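Side-chain contacts in putative prolyl-tRNA synthetase (Leishmania major, PDB 5XIL), which probably joins L-proline to its cognate tRNA at the expense of ATP, the chain here holding the class II catalytic core, the anticodon-binding domain and the zinc-bearing C-terminal domain: residues 42-45 with 46-49; 267-270 with 271-274. All coordinates share one frame; numbering follows the deposited sequence.

Interaction 1. Residues 42-45 with 46-49; sequences AYYV and WKCV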
loop_
_atom_site.group_PDB
_atom_site.type_symbol
_atom_site.label_atom_id
_atom_site.label_comp_id
_atom_site.label_asym_id
_atom_site.label_seq_id
_atom_site.Cartn_x
_atom_site.Cartn_y
_atom_site.Cartn_z
ATOM N N ALA A 42 11.702 6.001 -9.002
ATOM C CA ALA A 42 10.388 6.001 -9.586
ATOM C C ALA A 42 9.282 5.361 -8.716
ATOM O O ALA A 42 8.163 5.874 -8.607
ATOM C CB ALA A 42 10.428 5.338 -10.930
ATOM N N TYR A 43 9.561 4.192 -8.142
ATOM C CA TYR A 43 8.586 3.521 -7.290
ATOM C C TYR A 43 8.030 4.373 -6.132
ATOM O O TYR A 43 6.851 4.280 -5.809
ATOM C CB TYR A 43 9.110 2.168 -6.746
ATOM C CG TYR A 43 7.947 1.310 -6.282
ATOM C CD1 TYR A 43 7.175 0.589 -7.215
ATOM C CD2 TYR A 43 7.495 1.345 -4.967
ATOM C CE1 TYR A 43 6.072 -0.154 -6.798
ATOM C CE2 TYR A 43 6.387 0.588 -4.554
ATOM C CZ TYR A 43 5.706 -0.157 -5.503
ATOM O OH TYR A 43 4.593 -0.844 -5.150
ATOM N N TYR A 44 8.876 5.192 -5.517
ATOM C CA TYR A 44 8.455 6.089 -4.430
ATOM C C TYR A 44 7.279 6.900 -4.887
ATOM O O TYR A 44 6.345 7.179 -4.107
ATOM C CB TYR A 44 9.554 7.034 -3.997
ATOM C CG TYR A 44 9.184 7.807 -2.811
ATOM C CD1 TYR A 44 9.260 7.224 -1.554
ATOM C CD2 TYR A 44 8.776 9.137 -2.913
ATOM C CE1 TYR A 44 8.882 7.948 -0.411
ATOM C CE2 TYR A 44 8.383 9.875 -1.810
ATOM C CZ TYR A 44 8.432 9.272 -0.559
ATOM O OH TYR A 44 8.075 9.968 0.535
ATOM N N VAL A 45 7.302 7.277 -6.177
ATOM C CA VAL A 45 6.152 8.034 -6.714
ATOM C C VAL A 45 4.813 7.241 -6.597
ATOM O O VAL A 45 3.844 7.759 -6.142
ATOM C CB VAL A 45 6.405 8.507 -8.155
ATOM C CG1 VAL A 45 5.229 9.272 -8.630
ATOM C CG2 VAL A 45 7.675 9.327 -8.226
ATOM N N TRP A 46 4.841 5.966 -6.980
ATOM C CA TRP A 46 3.712 5.040 -6.886
ATOM C C TRP A 46 3.336 4.848 -5.434
ATOM O O TRP A 46 2.180 4.989 -5.085
ATOM C CB TRP A 46 4.014 3.740 -7.607
ATOM C CG TRP A 46 2.757 2.909 -7.762
ATOM C CD1 TRP A 46 2.526 1.734 -7.169
ATOM C CD2 TRP A 46 1.531 3.256 -8.470
ATOM N NE1 TRP A 46 1.246 1.276 -7.496
ATOM C CE2 TRP A 46 0.614 2.215 -8.266
ATOM C CE3 TRP A 46 1.124 4.347 -9.208
ATOM C CZ2 TRP A 46 -0.677 2.213 -8.840
ATOM C CZ3 TRP A 46 -0.121 4.344 -9.797
ATOM C CH2 TRP A 46 -1.015 3.296 -9.607
ATOM N N LYS A 47 4.324 4.732 -4.562
ATOM C CA LYS A 47 4.012 4.601 -3.109
ATOM C C LYS A 47 3.209 5.819 -2.620
ATOM O O LYS A 47 2.246 5.675 -1.896
ATOM C CB LYS A 47 5.293 4.478 -2.325
ATOM C CG LYS A 47 5.044 4.050 -0.946
ATOM C CD LYS A 47 6.367 4.145 -0.181
ATOM C CE LYS A 47 6.547 2.977 0.767
ATOM N NZ LYS A 47 7.788 3.198 1.577
ATOM N N CYS A 48 3.587 6.997 -3.077
ATOM C CA CYS A 48 2.961 8.272 -2.725
ATOM C C CYS A 48 1.543 8.326 -3.239
ATOM O O CYS A 48 0.611 8.775 -2.546
ATOM C CB CYS A 48 3.714 9.488 -3.263
ATOM S SG CYS A 48 5.268 9.768 -2.400
ATOM N N VAL A 49 1.391 7.853 -4.488
ATOM C CA VAL A 49 0.074 7.771 -5.076
ATOM C C VAL A 49 -0.838 6.818 -4.325
ATOM O O VAL A 49 -2.053 7.120 -4.038
ATOM C CB VAL A 49 0.137 7.402 -6.568
ATOM C CG1 VAL A 49 -1.260 7.094 -7.117
ATOM C CG2 VAL A 49 0.835 8.497 -7.344
#
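Trp46 turns the edge of its indole toward the face of the Tyr43 ring, three residues back on the same helix. The pair is an offset edge-to-face contact, with the tyrosine ring and the five-membered ring of the indole at 65° and their centroids 5.7 Å apart. Trp46 CD1 does the touching, 4.0 Å from Tyr43 CE1, while Tyr43 OH lies in the indole plane just beyond the same edge. Three residues apart, the two rings leave the helix on the same side, and with CG anti to the backbone N in both they come close enough to touch.

On another side, the sulfur of Cys48 rests obliquely against Tyr44, with SG 3.8 Å from the ring centroid and 3.2 Å from Tyr44 CE2. It gets there because chi1 of -71° swings SG back beside its own backbone N, toward the preceding turn. Lys47 leads away from the turn, bending at chi3, and its NZ forms a salt bridge with Glu58 of the second subunit. Three i to i+4 backbone bonds hold the turn, among them Lys47 N to Tyr43 O at 2.9 Å.

Helix 40-60 is hemmed in by several parts of the fold: Tyr43 and Trp46 lie on Leu157 of strand 156-165, Trp46 and Val49 meet Leu264 of strand 253-265, Val45 packs on helix 267-276, and Tyr43, Tyr44 and Lys47 touch the second subunit.

Interaction 2. Residues 267-270 with 271-274; sequences RVIG and VMIM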
loop_
_atom_site.group_PDB
_atom_site.type_symbol
_atom_site.label_atom_id
_atom_site.label_comp_id
_atom_site.label_asym_id
_atom_site.label_seq_id
_atom_site.Cartn_x
_atom_site.Cartn_y
_atom_site.Cartn_z
ATOM N N ARG A 267 1.012 4.731 -15.458
ATOM C CA ARG A 267 1.080 5.739 -16.473
ATOM C C ARG A 267 1.272 7.166 -15.886
ATOM O O ARG A 267 1.888 8.039 -16.538
ATOM C CB ARG A 267 -0.143 5.716 -17.393
ATOM C CG ARG A 267 -0.274 6.997 -18.204
ATOM C CD ARG A 267 -1.461 6.994 -19.079
ATOM N NE ARG A 267 -1.161 6.052 -20.132
ATOM C CZ ARG A 267 -1.903 5.908 -21.196
ATOM N NH1 ARG A 267 -2.981 6.649 -21.331
ATOM N NH2 ARG A 267 -1.541 5.020 -22.112
ATOM N N VAL A 268 0.739 7.414 -14.648
ATOM C CA VAL A 268 0.925 8.723 -14.093
ATOM C C VAL A 268 2.410 9.077 -14.012
ATOM O O VAL A 268 2.766 10.283 -14.106
ATOM C CB VAL A 268 0.237 8.922 -12.702
ATOM C CG1 VAL A 268 -1.250 8.616 -12.714
ATOM C CG2 VAL A 268 0.914 8.085 -11.672
ATOM N N ILE A 269 3.273 8.097 -13.805
ATOM C CA ILE A 269 4.680 8.374 -13.640
ATOM C C ILE A 269 5.267 8.841 -14.999
ATOM O O ILE A 269 6.055 9.765 -15.061
ATOM C CB ILE A 269 5.467 7.127 -13.115
ATOM C CG1 ILE A 269 4.914 6.701 -11.720
ATOM C CG2 ILE A 269 6.966 7.377 -13.141
ATOM C CD1 ILE A 269 5.493 5.438 -11.236
ATOM N N GLY A 270 4.927 8.129 -16.065
ATOM C CA GLY A 270 5.390 8.520 -17.400
ATOM C C GLY A 270 4.910 9.935 -17.779
ATOM O O GLY A 270 5.671 10.724 -18.333
ATOM N N VAL A 271 3.662 10.263 -17.502
ATOM C CA VAL A 271 3.129 11.591 -17.770
ATOM C C VAL A 271 3.956 12.657 -17.033
ATOM O O VAL A 271 4.381 13.651 -17.594
ATOM C CB VAL A 271 1.642 11.711 -17.398
ATOM C CG1 VAL A 271 1.123 13.140 -17.501
ATOM C CG2 VAL A 271 0.762 10.832 -18.324
ATOM N N MET A 272 4.184 12.387 -15.779
ATOM C CA MET A 272 4.977 13.276 -14.904
ATOM C C MET A 272 6.361 13.569 -15.469
ATOM O O MET A 272 6.757 14.727 -15.535
ATOM C CB MET A 272 5.020 12.671 -13.494
ATOM C CG MET A 272 5.832 13.519 -12.512
ATOM S SD MET A 272 6.235 12.566 -11.027
ATOM C CE MET A 272 7.377 11.385 -11.539
ATOM N N ILE A 273 7.053 12.539 -15.904
ATOM C CA ILE A 273 8.359 12.669 -16.555
ATOM C C ILE A 273 8.309 13.481 -17.813
ATOM O O ILE A 273 9.071 14.439 -17.992
ATOM C CB ILE A 273 8.934 11.291 -16.854
ATOM C CG1 ILE A 273 9.274 10.517 -15.565
ATOM C CG2 ILE A 273 10.201 11.397 -17.726
ATOM C CD1 ILE A 273 9.368 9.039 -15.802
ATOM N N MET A 274 7.320 13.183 -18.637
ATOM C CA MET A 274 7.186 13.843 -19.920
ATOM C C MET A 274 6.806 15.302 -19.758
ATOM O O MET A 274 7.195 16.175 -20.601
ATOM C CB MET A 274 6.102 13.124 -20.734
ATOM C CG MET A 274 6.542 11.790 -21.208
ATOM S SD MET A 274 5.483 11.038 -22.392
ATOM C CE MET A 274 6.476 9.551 -22.459
#
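Ile269 and Ile273 meet through methyl groups one helical turn apart, Ile269 CG2 lying 4.0 Å from Ile273 CD1. In Ile273, chi1 of -67° puts CG1 beside the backbone N, and from there the branch lies back over the preceding turn, where CG1 comes within 3.3 Å of Ile269 O. Met272 reaches the same isoleucine less closely. Its chain leaves the backbone extended and then bends at the sulfur (chi3 70°), which folds CE back to 4.3 Å from Ile269 CG2.

A second apolar touch joins the aliphatic part of Arg267 to Val271, CG to CG2 at 4.0 Å. Beyond CG the arginine bends at chi3, and its guanidinium group is held by backbone carbonyls, NH1 by Gln226 O and NH2 by Ile151 O. Met274 CG lies beyond the carbonyl oxygen of the glycine, 3.2 Å from Gly270 O, and the chain then runs extended to its methyl group.

Four successive i to i+4 bonds carry the backbone, the first, Val271 N to Arg267 O, being nearly straight at 171°. Ser265 OG bonds to Arg267 N at the start of the helix. Helix 267-276 follows strand 253-265 of the catalytic core after a single residue; in class II synthetases this strand-to-helix step, with an arginine at its start, is the hallmark of motif 3, and the sequence and placement here are consistent with it.

The two helical turns pack against each other, their centres 11 Å apart. Val45 of interaction 1 meets two residues of interaction 2, one with each methyl group: its CG2 is 3.9 Å from Met272 CE and its CG1 is 4.0 Å from Ile269 CG1. Ile269 CD1 also lies 3.8 Å from Ala42 O, so the branch of Ile269 not used against Ile273 serves the joint between helices. Residues 42-49 also reach the second subunit, whereas 267-274 touch no other chain: the Met274 side chain is about 8 Å from that of the magnesium ligand Glu219, about 13 Å from a magnesium ion and about 3 Å from an acetate ion, probably from the crystallisation liquor.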